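Local structure of MxaA (Stigmatella aurantiaca, 4W4T) at residues 172-177 with 183-188; 176-181 with 235-240; 280-285 with 319-324; 311-316 with 379-384. The protein works in the myxalamid PKS-NRPS pathway, where this terminal reductase domain, a Rossmann-fold relative of short-chain dehydrogenases, uses NADPH to reduce the product, probably to a primary alcohol. All blocks are in the same frame, centred on the assembly; numbering follows the deposited sequence.

Contact 1: 172-177 with 183-188; sequences EILRLA and KPLHYV
Leu185, the first residue of strand 185-188, pushes its side chain between two residues of helix 159-177 and splits its methyls between them. CD1 meets Ile173 CG2 at 3.7 Å, while CD2 meets Leu174 CD2 at 3.6 Å; both neighbours cross the leucine at about a right angle. The fork faces the helix because CG stands anti to the backbone N of Leu185 (chi1 167°). Ile173 also touches His148 of the adjoining strand and lies beside Ile124 of the NADPH site, whereas Leu174 reaches on to Leu228 and Ala232 of helix 217-234.

The helix end is held by polar bonds. Lys183 N donates to Ala177 O at 3.0 Å, in the carbonyl plane and on a lone pair. The same lysine runs alongside the last turn, bends at chi4 (60°), and sets NZ 2.8 Å from Leu176 O. Ser140 O and Arg181 O also accept from NZ. Replacing Lys183 by a methionine would remove the ammonium, and these three carbonyls would probably be left without a shared donor.

This is the helix-to-strand half of the beta-alpha-beta crossover 145-148, 159-177, 185-188 of the Rossmann fold. Its buried ammonium is met by three backbone carbonyls, so the partly negative C-terminal end of the helix is likely to help stabilise the charge.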
loop_
_atom_site.group_PDB
_atom_site.type_symbol
_atom_site.label_atom_id
_atom_site.label_comp_id
_atom_site.label_asym_id
_atom_site.label_seq_id
_atom_site.Cartn_x
_atom_site.Cartn_y
_atom_site.Cartn_z
ATOM N N GLU A 172 -22.797 -18.439 -3.409
ATOM C CA GLU A 172 -22.624 -19.848 -3.768
ATOM C C GLU A 172 -22.861 -20.760 -2.563
ATOM O O GLU A 172 -23.343 -21.884 -2.701
ATOM C CB GLU A 172 -21.230 -20.079 -4.363
ATOM C CG GLU A 172 -21.016 -19.323 -5.683
ATOM C CD GLU A 172 -22.081 -19.667 -6.732
ATOM O OE1 GLU A 172 -21.971 -20.741 -7.374
ATOM O OE2 GLU A 172 -23.023 -18.862 -6.912
ATOM N N ILE A 173 -22.512 -20.271 -1.376
ATOM C CA ILE A 173 -22.793 -20.991 -0.132
ATOM C C ILE A 173 -24.291 -21.103 0.056
ATOM O O ILE A 173 -24.805 -22.160 0.444
ATOM C CB ILE A 173 -22.143 -20.269 1.094
ATOM C CG1 ILE A 173 -20.635 -20.542 1.130
ATOM C CG2 ILE A 173 -22.829 -20.664 2.427
ATOM C CD1 ILE A 173 -20.274 -22.023 1.382
ATOM N N LEU A 174 -25.010 -20.019 -0.227
ATOM C CA LEU A 174 -26.470 -20.061 -0.133
ATOM C C LEU A 174 -27.051 -21.025 -1.160
ATOM O O LEU A 174 -28.031 -21.707 -0.894
ATOM C CB LEU A 174 -27.079 -18.674 -0.322
ATOM C CG LEU A 174 -26.739 -17.699 0.812
ATOM C CD1 LEU A 174 -27.198 -16.275 0.473
ATOM C CD2 LEU A 174 -27.371 -18.176 2.130
ATOM N N ARG A 175 -26.432 -21.071 -2.329
ATOM C CA ARG A 175 -26.816 -22.034 -3.360
ATOM C C ARG A 175 -26.690 -23.477 -2.858
ATOM O O ARG A 175 -27.585 -24.296 -3.041
ATOM C CB ARG A 175 -25.946 -21.828 -4.600
ATOM C CG ARG A 175 -26.507 -22.441 -5.844
ATOM C CD ARG A 175 -25.587 -22.224 -7.055
ATOM N NE ARG A 175 -25.284 -20.809 -7.321
ATOM C CZ ARG A 175 -26.147 -19.942 -7.852
ATOM N NH1 ARG A 175 -27.389 -20.314 -8.149
ATOM N NH2 ARG A 175 -25.774 -18.694 -8.072
ATOM N N LEU A 176 -25.562 -23.783 -2.241
ATOM C CA LEU A 176 -25.326 -25.116 -1.695
ATOM C C LEU A 176 -26.317 -25.428 -0.575
ATOM O O LEU A 176 -26.829 -26.549 -0.462
ATOM C CB LEU A 176 -23.884 -25.227 -1.193
ATOM C CG LEU A 176 -23.483 -26.547 -0.537
ATOM C CD1 LEU A 176 -23.440 -27.671 -1.571
ATOM C CD2 LEU A 176 -22.154 -26.422 0.188
ATOM N N ALA A 177 -26.602 -24.426 0.250
ATOM C CA ALA A 177 -27.501 -24.597 1.388
ATOM C C ALA A 177 -28.940 -24.861 0.943
ATOM O O ALA A 177 -29.757 -25.338 1.726
ATOM C CB ALA A 177 -27.447 -23.367 2.291
ATOM N N LYS A 183 -29.835 -26.946 4.245
ATOM C CA LYS A 183 -28.723 -26.966 5.173
ATOM C C LYS A 183 -28.683 -25.669 5.981
ATOM O O LYS A 183 -28.483 -24.591 5.419
ATOM C CB LYS A 183 -27.397 -27.164 4.430
ATOM C CG LYS A 183 -27.403 -28.337 3.460
ATOM C CD LYS A 183 -26.108 -28.417 2.668
ATOM C CE LYS A 183 -26.208 -29.461 1.517
ATOM N NZ LYS A 183 -27.298 -29.132 0.549
ATOM N N PRO A 184 -28.875 -25.769 7.301
ATOM C CA PRO A 184 -28.729 -24.558 8.115
ATOM C C PRO A 184 -27.363 -23.913 7.923
ATOM O O PRO A 184 -26.334 -24.588 7.717
ATOM C CB PRO A 184 -28.906 -25.072 9.546
ATOM C CG PRO A 184 -29.818 -26.255 9.384
ATOM C CD PRO A 184 -29.362 -26.910 8.095
ATOM N N LEU A 185 -27.372 -22.587 7.988
ATOM C CA LEU A 185 -26.191 -21.798 7.722
ATOM C C LEU A 185 -25.838 -20.913 8.909
ATOM O O LEU A 185 -26.641 -20.093 9.339
ATOM C CB LEU A 185 -26.406 -20.936 6.486
ATOM C CG LEU A 185 -25.335 -19.858 6.317
ATOM C CD1 LEU A 185 -23.987 -20.489 5.982
ATOM C CD2 LEU A 185 -25.767 -18.865 5.264
ATOM N N HIS A 186 -24.649 -21.099 9.450
ATOM C CA HIS A 186 -24.174 -20.221 10.512
ATOM C C HIS A 186 -23.168 -19.282 9.881
ATOM O O HIS A 186 -22.053 -19.678 9.539
ATOM C CB HIS A 186 -23.607 -21.045 11.659
ATOM C CG HIS A 186 -24.559 -22.105 12.108
ATOM N ND1 HIS A 186 -25.727 -21.805 12.772
ATOM C CD2 HIS A 186 -24.579 -23.443 11.899
ATOM C CE1 HIS A 186 -26.408 -22.916 12.983
ATOM N NE2 HIS A 186 -25.728 -23.926 12.470
ATOM N N TYR A 187 -23.605 -18.044 9.670
ATOM C CA TYR A 187 -22.839 -17.113 8.846
ATOM C C TYR A 187 -22.008 -16.160 9.700
ATOM O O TYR A 187 -22.547 -15.434 10.530
ATOM C CB TYR A 187 -23.779 -16.324 7.927
ATOM C CG TYR A 187 -23.040 -15.250 7.174
ATOM C CD1 TYR A 187 -21.965 -15.578 6.355
ATOM C CD2 TYR A 187 -23.384 -13.918 7.309
ATOM C CE1 TYR A 187 -21.259 -14.601 5.675
ATOM C CE2 TYR A 187 -22.684 -12.927 6.626
ATOM C CZ TYR A 187 -21.622 -13.281 5.814
ATOM O OH TYR A 187 -20.907 -12.306 5.149
ATOM N N VAL A 188 -20.695 -16.169 9.492
ATOM C CA VAL A 188 -19.819 -15.233 10.188
ATOM C C VAL A 188 -19.700 -13.937 9.393
ATOM O O VAL A 188 -19.009 -13.856 8.365
ATOM C CB VAL A 188 -18.444 -15.838 10.462
ATOM C CG1 VAL A 188 -17.614 -14.871 11.322
ATOM C CG2 VAL A 188 -18.617 -17.195 11.199
#

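Contact 2: 176-181 with 235-240. With ACT (acetate ion), chain C.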
loop_
_atom_site.group_PDB
_atom_site.type_symbol
_atom_site.label_atom_id
_atom_site.label_comp_id
_atom_site.label_asym_id
_atom_site.label_seq_id
_atom_site.Cartn_x
_atom_site.Cartn_y
_atom_site.Cartn_z
ATOM N N LEU A 176 -25.562 -23.783 -2.241
ATOM C CA LEU A 176 -25.326 -25.116 -1.695
ATOM C C LEU A 176 -26.317 -25.428 -0.575
ATOM O O LEU A 176 -26.829 -26.549 -0.462
ATOM C CB LEU A 176 -23.884 -25.227 -1.193
ATOM C CG LEU A 176 -23.483 -26.547 -0.537
ATOM C CD1 LEU A 176 -23.440 -27.671 -1.571
ATOM C CD2 LEU A 176 -22.154 -26.422 0.188
ATOM N N ALA A 177 -26.602 -24.426 0.250
ATOM C CA ALA A 177 -27.501 -24.597 1.388
ATOM C C ALA A 177 -28.940 -24.861 0.943
ATOM O O ALA A 177 -29.757 -25.338 1.726
ATOM C CB ALA A 177 -27.447 -23.367 2.291
ATOM N N THR A 178 -29.253 -24.554 -0.317
ATOM C CA THR A 178 -30.597 -24.779 -0.823
ATOM C C THR A 178 -30.636 -25.825 -1.939
ATOM O O THR A 178 -31.677 -26.024 -2.553
ATOM C CB THR A 178 -31.237 -23.476 -1.355
ATOM O OG1 THR A 178 -30.375 -22.885 -2.341
ATOM C CG2 THR A 178 -31.478 -22.485 -0.217
ATOM N N ARG A 179 -29.509 -26.483 -2.198
ATOM C CA ARG A 179 -29.423 -27.474 -3.274
ATOM C C ARG A 179 -29.649 -28.883 -2.726
ATOM O O ARG A 179 -28.963 -29.302 -1.796
ATOM C CB ARG A 179 -28.064 -27.400 -3.973
ATOM C CG ARG A 179 -27.887 -28.378 -5.159
ATOM C CD ARG A 179 -28.737 -27.972 -6.354
ATOM N NE ARG A 179 -28.484 -26.587 -6.761
ATOM C CZ ARG A 179 -27.587 -26.196 -7.668
ATOM N NH1 ARG A 179 -26.801 -27.065 -8.297
ATOM N NH2 ARG A 179 -27.461 -24.902 -7.924
ATOM N N THR A 180 -30.579 -29.606 -3.343
ATOM C CA THR A 180 -30.856 -30.991 -2.984
ATOM C C THR A 180 -31.647 -31.067 -1.688
ATOM O O THR A 180 -32.806 -31.486 -1.676
ATOM C CB THR A 180 -29.558 -31.805 -2.829
ATOM O OG1 THR A 180 -28.792 -31.721 -4.037
ATOM C CG2 THR A 180 -29.875 -33.263 -2.535
ATOM N N ARG A 181 -31.012 -30.656 -0.598
ATOM C CA ARG A 181 -31.654 -30.658 0.713
ATOM C C ARG A 181 -31.171 -29.485 1.559
ATOM O O ARG A 181 -30.018 -29.068 1.464
ATOM C CB ARG A 181 -31.402 -31.973 1.439
ATOM C CG ARG A 181 -29.944 -32.323 1.680
ATOM C CD ARG A 181 -29.897 -33.711 2.312
ATOM N NE ARG A 181 -28.576 -34.152 2.717
ATOM C CZ ARG A 181 -28.069 -33.936 3.925
ATOM N NH1 ARG A 181 -28.779 -33.260 4.818
ATOM N NH2 ARG A 181 -26.867 -34.394 4.238
ATOM N N ARG A 235 -36.533 -16.165 2.976
ATOM C CA ARG A 235 -37.111 -17.195 2.112
ATOM C C ARG A 235 -37.267 -18.538 2.827
ATOM O O ARG A 235 -37.802 -19.490 2.253
ATOM C CB ARG A 235 -36.262 -17.356 0.854
ATOM C CG ARG A 235 -36.291 -16.137 -0.056
ATOM C CD ARG A 235 -35.432 -16.334 -1.289
ATOM N NE ARG A 235 -35.298 -15.086 -2.024
ATOM C CZ ARG A 235 -34.553 -14.929 -3.109
ATOM N NH1 ARG A 235 -33.855 -15.945 -3.596
ATOM N NH2 ARG A 235 -34.499 -13.744 -3.701
ATOM N N GLY A 236 -36.806 -18.617 4.076
ATOM C CA GLY A 236 -37.023 -19.807 4.882
ATOM C C GLY A 236 -35.807 -20.662 5.200
ATOM O O GLY A 236 -35.921 -21.686 5.881
ATOM N N LEU A 237 -34.640 -20.272 4.695
ATOM C CA LEU A 237 -33.400 -20.928 5.098
ATOM C C LEU A 237 -33.121 -20.638 6.572
ATOM O O LEU A 237 -33.164 -19.477 6.994
ATOM C CB LEU A 237 -32.220 -20.445 4.241
ATOM C CG LEU A 237 -30.894 -21.172 4.480
ATOM C CD1 LEU A 237 -31.008 -22.623 4.010
ATOM C CD2 LEU A 237 -29.747 -20.448 3.758
ATOM N N PRO A 238 -32.851 -21.690 7.364
ATOM C CA PRO A 238 -32.442 -21.454 8.752
ATOM C C PRO A 238 -31.026 -20.899 8.803
ATOM O O PRO A 238 -30.083 -21.532 8.320
ATOM C CB PRO A 238 -32.509 -22.841 9.394
ATOM C CG PRO A 238 -33.358 -23.672 8.466
ATOM C CD PRO A 238 -33.057 -23.124 7.094
ATOM N N VAL A 239 -30.893 -19.723 9.401
ATOM C CA VAL A 239 -29.636 -18.989 9.406
ATOM C C VAL A 239 -29.374 -18.409 10.784
ATOM O O VAL A 239 -30.298 -17.952 11.438
ATOM C CB VAL A 239 -29.657 -17.830 8.387
ATOM C CG1 VAL A 239 -28.450 -16.960 8.548
ATOM C CG2 VAL A 239 -29.749 -18.358 6.945
ATOM N N THR A 240 -28.119 -18.432 11.216
ATOM C CA THR A 240 -27.688 -17.594 12.333
ATOM C C THR A 240 -26.675 -16.594 11.776
ATOM O O THR A 240 -25.842 -16.935 10.921
ATOM C CB THR A 240 -27.080 -18.419 13.492
ATOM O OG1 THR A 240 -25.760 -18.862 13.153
ATOM C CG2 THR A 240 -27.928 -19.624 13.785
HETATM C C ACT C . -25.159 -24.735 -10.944
HETATM O O ACT C . -24.305 -24.388 -11.827
HETATM O OXT ACT C . -25.343 -25.957 -10.621
HETATM C CH3 ACT C . -25.996 -23.683 -10.273
#
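A Schellman motif closing helix 217-234 turns the chain at Gly236 and presents Leu237 to Ala177, at the far end of helix 159-177. The positive phi of Gly236 (111°) would jam a side chain against the preceding carbonyl oxygen. Just beyond this turn, Leu237 grasps Ala177 with both methyls: CD2 lies 4.0 Å from Ala177 CB, and CD1 sits 3.8 Å from Ala177 O. The fork is directed at the helix by CG standing anti to the backbone N (chi1 -174°). CD1 also skirts Thr178, whose CG2 is 4.3 Å away; the hydroxyl of that threonine bonds back to Leu174 O.

No hydrogen bond joins residues 176-181 to 235-240, and the contact is a small apolar seam. In the Rossmann fold it ties together two successive helices on one side of the parallel sheet, since the chain runs from Leu237 straight into strand 239-248, the neighbour of strand 185-188. Ala232 of helix 217-234 covers Leu237 as well.

After helix 159-177 the chain carries Arg179, bent at chi2 and chi3, past Phe136 and Ser140 of helix 133-142. Its NH1 donates to OXT of an acetate ion at 3.0 Å with an N-H...O angle of 162°. The modelled orientation of the acetate is doubtful, because Arg179 NH2 lies only 3.0 Å from its CH3. With an alanine here the guanidinium would be gone, and the acetate would probably lose its hold while Phe136 lost some cover. The acetate probably comes from the crystallisation liquor.

Contact 3: 280-285 with 319-324; sequences ALLDLT and DEMWNY
Asp283, which in sequence separates the two leucines that touch Met321, has its OD2 gripped by two donors: Thr285 OG1 at 2.9 Å and the backbone N of Arg246. The threonine hydroxyl approaches on the syn side, 23° out of the carboxylate plane. OD2 thus ties the chain to Thr285 within it and to Arg246 beside it, and OD1, accepting from the backbone N of Asn312, ties it to that residue. Leu284 O adds to this by accepting from Asn312 ND2.

Leu282 and Leu284 direct their side chains at helix 318-328 and meet a single residue there, the selenomethionine Met321. Leu282 reaches it through CD1, 4.1 Å from Met321 CG, about midway along the chain. Leu284 offers CD2 to the selenium, with Met321 SE 4.2 Å away. Bends at chi2 (-67°) and chi3 (-53°) fold the Met321 chain, so that its selenium serves one leucine while its CG serves the other.

Met321 CB in turn lies 4.0 Å above one face of the Trp322 ring, offset toward the rim. Val316 also borders Met321, and Leu282 touches Val316 and Met376. The contact thus joins the loop between strands 274-277 and 285-286 to helix 318-328, with Ile403 of helix 400-412 packing on the same Met321.

Across the two segments there is neither hydrogen bond nor charge pair: the helix is met by dispersion and apolar burial, while the bonds of Asp283, together with backbone bonds to Val316, Arg246 and Thr248, are likely to keep the extended chain in place.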
loop_
_atom_site.group_PDB
_atom_site.type_symbol
_atom_site.label_atom_id
_atom_site.label_comp_id
_atom_site.label_asym_id
_atom_site.label_seq_id
_atom_site.Cartn_x
_atom_site.Cartn_y
_atom_site.Cartn_z
ATOM N N ALA A 280 -11.986 6.649 21.263
ATOM C CA ALA A 280 -12.859 5.500 21.024
ATOM C C ALA A 280 -13.010 4.602 22.255
ATOM O O ALA A 280 -12.124 4.539 23.111
ATOM C CB ALA A 280 -12.338 4.681 19.856
ATOM N N LEU A 281 -14.142 3.909 22.339
ATOM C CA LEU A 281 -14.304 2.833 23.312
ATOM C C LEU A 281 -13.798 1.552 22.665
ATOM O O LEU A 281 -14.552 0.874 21.961
ATOM C CB LEU A 281 -15.762 2.669 23.730
ATOM C CG LEU A 281 -16.480 3.945 24.154
ATOM C CD1 LEU A 281 -17.940 3.663 24.446
ATOM C CD2 LEU A 281 -15.783 4.554 25.358
ATOM N N LEU A 282 -12.535 1.222 22.910
ATOM C CA LEU A 282 -11.876 0.150 22.182
ATOM C C LEU A 282 -12.449 -1.230 22.497
ATOM O O LEU A 282 -12.591 -1.618 23.661
ATOM C CB LEU A 282 -10.379 0.169 22.471
ATOM C CG LEU A 282 -9.683 1.489 22.129
ATOM C CD1 LEU A 282 -8.300 1.536 22.767
ATOM C CD2 LEU A 282 -9.570 1.673 20.617
ATOM N N ASP A 283 -12.779 -1.955 21.435
ATOM C CA ASP A 283 -13.134 -3.361 21.516
ATOM C C ASP A 283 -11.932 -4.275 21.288
ATOM O O ASP A 283 -11.207 -4.123 20.309
ATOM C CB ASP A 283 -14.195 -3.703 20.480
ATOM C CG ASP A 283 -14.643 -5.141 20.586
ATOM O OD1 ASP A 283 -15.009 -5.521 21.710
ATOM O OD2 ASP A 283 -14.633 -5.884 19.569
ATOM N N LEU A 284 -11.726 -5.217 22.197
ATOM C CA LEU A 284 -10.774 -6.304 21.989
ATOM C C LEU A 284 -11.460 -7.581 22.420
ATOM O O LEU A 284 -11.742 -7.772 23.606
ATOM C CB LEU A 284 -9.482 -6.109 22.778
ATOM C CG LEU A 284 -8.441 -5.099 22.295
ATOM C CD1 LEU A 284 -8.815 -3.704 22.738
ATOM C CD2 LEU A 284 -7.101 -5.485 22.876
ATOM N N THR A 285 -11.746 -8.439 21.451
ATOM C CA THR A 285 -12.525 -9.645 21.690
ATOM C C THR A 285 -11.678 -10.880 21.406
ATOM O O THR A 285 -11.448 -11.217 20.244
ATOM C CB THR A 285 -13.772 -9.668 20.799
ATOM O OG1 THR A 285 -14.466 -8.416 20.902
ATOM C CG2 THR A 285 -14.702 -10.790 21.211
ATOM N N ASP A 319 -5.960 5.069 27.075
ATOM C CA ASP A 319 -4.935 5.337 28.085
ATOM C C ASP A 319 -4.758 4.138 29.016
ATOM O O ASP A 319 -3.676 3.929 29.553
ATOM C CB ASP A 319 -5.230 6.625 28.889
ATOM C CG ASP A 319 -6.576 6.605 29.614
ATOM O OD1 ASP A 319 -7.170 5.528 29.812
ATOM O OD2 ASP A 319 -7.048 7.698 30.008
ATOM N N GLU A 320 -5.805 3.334 29.182
ATOM C CA GLU A 320 -5.664 2.081 29.928
ATOM C C GLU A 320 -4.772 1.106 29.152
ATOM O O GLU A 320 -3.889 0.455 29.721
ATOM C CB GLU A 320 -7.038 1.449 30.207
ATOM C CG GLU A 320 -7.985 2.338 30.999
ATOM C CD GLU A 320 -9.354 1.706 31.216
ATOM O OE1 GLU A 320 -10.050 1.381 30.219
ATOM O OE2 GLU A 320 -9.733 1.542 32.394
HETATM N N MSE A 321 -4.991 1.018 27.845
HETATM C CA MSE A 321 -4.141 0.181 27.009
HETATM C C MSE A 321 -2.675 0.554 27.171
HETATM O O MSE A 321 -1.830 -0.310 27.343
HETATM C CB MSE A 321 -4.542 0.293 25.537
HETATM C CG MSE A 321 -5.721 -0.532 25.140
HETATM SE SE MSE A 321 -5.308 -2.461 25.256
HETATM C CE MSE A 321 -3.695 -2.558 24.191
ATOM N N TRP A 322 -2.354 1.842 27.111
ATOM C CA TRP A 322 -0.954 2.216 27.212
ATOM C C TRP A 322 -0.436 1.908 28.616
ATOM O O TRP A 322 0.706 1.472 28.761
ATOM C CB TRP A 322 -0.739 3.693 26.854
ATOM C CG TRP A 322 -1.533 4.165 25.656
ATOM C CD1 TRP A 322 -2.194 5.355 25.542
ATOM C CD2 TRP A 322 -1.759 3.459 24.425
ATOM N NE1 TRP A 322 -2.811 5.438 24.311
ATOM C CE2 TRP A 322 -2.568 4.287 23.613
ATOM C CE3 TRP A 322 -1.358 2.215 23.926
ATOM C CZ2 TRP A 322 -2.981 3.905 22.330
ATOM C CZ3 TRP A 322 -1.774 1.837 22.655
ATOM C CH2 TRP A 322 -2.571 2.683 21.870
ATOM N N ASN A 323 -1.272 2.091 29.637
ATOM C CA ASN A 323 -0.875 1.696 30.993
ATOM C C ASN A 323 -0.483 0.216 31.025
ATOM O O ASN A 323 0.521 -0.148 31.626
ATOM C CB ASN A 323 -1.992 1.945 32.009
ATOM C CG ASN A 323 -2.258 3.427 32.257
ATOM O OD1 ASN A 323 -1.419 4.282 31.983
ATOM N ND2 ASN A 323 -3.433 3.728 32.786
ATOM N N TYR A 324 -1.287 -0.635 30.378
ATOM C CA TYR A 324 -1.037 -2.079 30.435
ATOM C C TYR A 324 0.273 -2.409 29.733
ATOM O O TYR A 324 1.009 -3.301 30.149
ATOM C CB TYR A 324 -2.192 -2.879 29.802
ATOM C CG TYR A 324 -3.550 -2.673 30.452
ATOM C CD1 TYR A 324 -3.655 -2.313 31.794
ATOM C CD2 TYR A 324 -4.726 -2.817 29.719
ATOM C CE1 TYR A 324 -4.893 -2.129 32.396
ATOM C CE2 TYR A 324 -5.974 -2.630 30.311
ATOM C CZ TYR A 324 -6.044 -2.281 31.652
ATOM O OH TYR A 324 -7.267 -2.080 32.244
#

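Contact 4: 311-316 with 379-384; sequences VNPQFV and CDSGDT
Apolar contacts centre on Val311, which turns CG1 to Cys379 alone and sets CG2 between Cys379 and Ser381. CG1 lies 4.1 Å from Cys379 CB. CG2, held between the backbone N and carbonyl carbon of its own residue (chi1 -58° for CG1), packs 4.0 Å from Ser381 CB and equally near Cys379 O. At the margin, the ring of Pro313 comes alongside the serine hydroxyl, its CG 4.2 Å from Ser381 OG, too far for more than van der Waals contact.

The polar link across the contact is indirect. One water donates to Asn312 O at 2.6 Å and, over a longer bond of 3.3 Å, to Cys379 O.

Other polar bonds shape each segment from within. Asn312 OD1 accepts from Gln314 N, and Asp380 OD2 from Gly382 N at 3.1 Å; each closes an Asx turn, with the donor well above the plane of the accepting group. Ser381 occupies the N-cap of helix 382-388, but its side chain makes no capping bond.

The loop after strand 307-310 and the start of helix 382-388 are therefore each folded by their own Asx turn, and meet through methyl packing and a water that bridges two carbonyls, closely to Asn312 O and loosely to Cys379 O.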
loop_
_atom_site.group_PDB
_atom_site.type_symbol
_atom_site.label_atom_id
_atom_site.label_comp_id
_atom_site.label_asym_id
_atom_site.label_seq_id
_atom_site.Cartn_x
_atom_site.Cartn_y
_atom_site.Cartn_z
ATOM N N VAL A 311 -18.793 -9.294 20.626
ATOM C CA VAL A 311 -17.892 -8.229 21.024
ATOM C C VAL A 311 -17.657 -8.318 22.519
ATOM O O VAL A 311 -18.447 -8.912 23.248
ATOM C CB VAL A 311 -18.465 -6.843 20.680
ATOM C CG1 VAL A 311 -18.742 -6.736 19.161
ATOM C CG2 VAL A 311 -19.752 -6.602 21.468
ATOM N N ASN A 312 -16.569 -7.720 22.976
ATOM C CA ASN A 312 -16.317 -7.622 24.401
ATOM C C ASN A 312 -17.352 -6.684 25.020
ATOM O O ASN A 312 -17.455 -5.523 24.622
ATOM C CB ASN A 312 -14.894 -7.127 24.657
ATOM C CG ASN A 312 -14.391 -7.497 26.044
ATOM O OD1 ASN A 312 -15.160 -7.520 27.001
ATOM N ND2 ASN A 312 -13.108 -7.805 26.148
ATOM N N PRO A 313 -18.132 -7.189 25.992
ATOM C CA PRO A 313 -19.108 -6.347 26.697
ATOM C C PRO A 313 -18.452 -5.173 27.432
ATOM O O PRO A 313 -19.111 -4.162 27.682
ATOM C CB PRO A 313 -19.754 -7.318 27.701
ATOM C CG PRO A 313 -19.460 -8.678 27.165
ATOM C CD PRO A 313 -18.121 -8.566 26.513
ATOM N N GLN A 314 -17.175 -5.311 27.775
ATOM C CA GLN A 314 -16.448 -4.253 28.480
ATOM C C GLN A 314 -15.466 -3.565 27.532
ATOM O O GLN A 314 -14.573 -4.210 27.005
ATOM C CB GLN A 314 -15.706 -4.836 29.697
ATOM C CG GLN A 314 -14.658 -3.904 30.362
ATOM C CD GLN A 314 -13.218 -4.472 30.334
ATOM O OE1 GLN A 314 -12.920 -5.442 29.619
ATOM N NE2 GLN A 314 -12.319 -3.857 31.115
ATOM N N PHE A 315 -15.636 -2.274 27.285
ATOM C CA PHE A 315 -14.668 -1.558 26.443
ATOM C C PHE A 315 -13.409 -1.232 27.243
ATOM O O PHE A 315 -13.413 -1.267 28.473
ATOM C CB PHE A 315 -15.269 -0.262 25.869
ATOM C CG PHE A 315 -15.504 0.811 26.905
ATOM C CD1 PHE A 315 -14.492 1.697 27.262
ATOM C CD2 PHE A 315 -16.734 0.934 27.520
ATOM C CE1 PHE A 315 -14.709 2.679 28.226
ATOM C CE2 PHE A 315 -16.956 1.914 28.480
ATOM C CZ PHE A 315 -15.945 2.789 28.828
ATOM N N VAL A 316 -12.331 -0.907 26.546
ATOM C CA VAL A 316 -11.142 -0.409 27.216
ATOM C C VAL A 316 -10.859 0.977 26.637
ATOM O O VAL A 316 -11.159 1.234 25.474
ATOM C CB VAL A 316 -9.929 -1.372 27.030
ATOM C CG1 VAL A 316 -9.501 -1.423 25.585
ATOM C CG2 VAL A 316 -8.757 -0.952 27.912
ATOM N N CYS A 379 -21.087 -1.605 19.949
ATOM C CA CYS A 379 -22.159 -2.590 19.779
ATOM C C CYS A 379 -22.723 -3.068 21.098
ATOM O O CYS A 379 -21.973 -3.308 22.047
ATOM C CB CYS A 379 -21.657 -3.817 19.012
ATOM S SG CYS A 379 -21.248 -3.420 17.343
ATOM N N ASP A 380 -24.040 -3.214 21.141
ATOM C CA ASP A 380 -24.695 -3.869 22.270
ATOM C C ASP A 380 -24.632 -5.379 22.081
ATOM O O ASP A 380 -24.642 -5.857 20.947
ATOM C CB ASP A 380 -26.140 -3.403 22.400
ATOM C CG ASP A 380 -26.826 -3.989 23.621
ATOM O OD1 ASP A 380 -26.516 -3.534 24.741
ATOM O OD2 ASP A 380 -27.656 -4.908 23.465
ATOM N N SER A 381 -24.556 -6.130 23.181
ATOM C CA SER A 381 -24.456 -7.586 23.090
ATOM C C SER A 381 -25.404 -8.303 24.054
ATOM O O SER A 381 -25.177 -9.463 24.423
ATOM C CB SER A 381 -23.014 -8.033 23.340
ATOM O OG SER A 381 -22.502 -7.500 24.552
ATOM N N GLY A 382 -26.481 -7.618 24.428
ATOM C CA GLY A 382 -27.407 -8.132 25.421
ATOM C C GLY A 382 -28.064 -9.442 25.019
ATOM O O GLY A 382 -28.279 -10.301 25.874
ATOM N N ASP A 383 -28.378 -9.606 23.731
ATOM C CA ASP A 383 -28.973 -10.861 23.254
ATOM C C ASP A 383 -27.976 -12.016 23.300
ATOM O O ASP A 383 -28.339 -13.156 23.601
ATOM C CB ASP A 383 -29.525 -10.698 21.838
ATOM C CG ASP A 383 -30.677 -9.722 21.778
ATOM O OD1 ASP A 383 -31.208 -9.379 22.856
ATOM O OD2 ASP A 383 -31.058 -9.298 20.669
ATOM N N THR A 384 -26.715 -11.726 23.009
ATOM C CA THR A 384 -25.676 -12.732 23.151
ATOM C C THR A 384 -25.504 -13.133 24.619
ATOM O O THR A 384 -25.420 -14.312 24.947
ATOM C CB THR A 384 -24.342 -12.233 22.614
ATOM O OG1 THR A 384 -24.500 -11.863 21.231
ATOM C CG2 THR A 384 -23.290 -13.322 22.746
HETATM O O HOH W 1 -19.253 -3.821 23.767
#

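Contacts 1 and 2 share Leu176 and Ala177 and form one packed patch at the end of helix 159-177, their centres about 6 Å apart. Leu174 CD2 and Leu237 CD2 touch at 3.7 Å, and strands 185-188 and 239-248 are neighbours in the same sheet. Contacts 3 and 4 share no residue, but their segments alternate along the chain and touch, centres about 14 Å apart: Leu282 N lies 2.9 Å from Val316 O, a probable hydrogen bond. Contacts 1 and 3 lie on opposite sides of the chain's centre, centres about 35 Å apart. The NADPH site, empty in this chain, comes within about 4 Å of contact 1 (Ile173 to Ile124, side chains) and about 11 Å of contact 3 (Leu284 to Phe66).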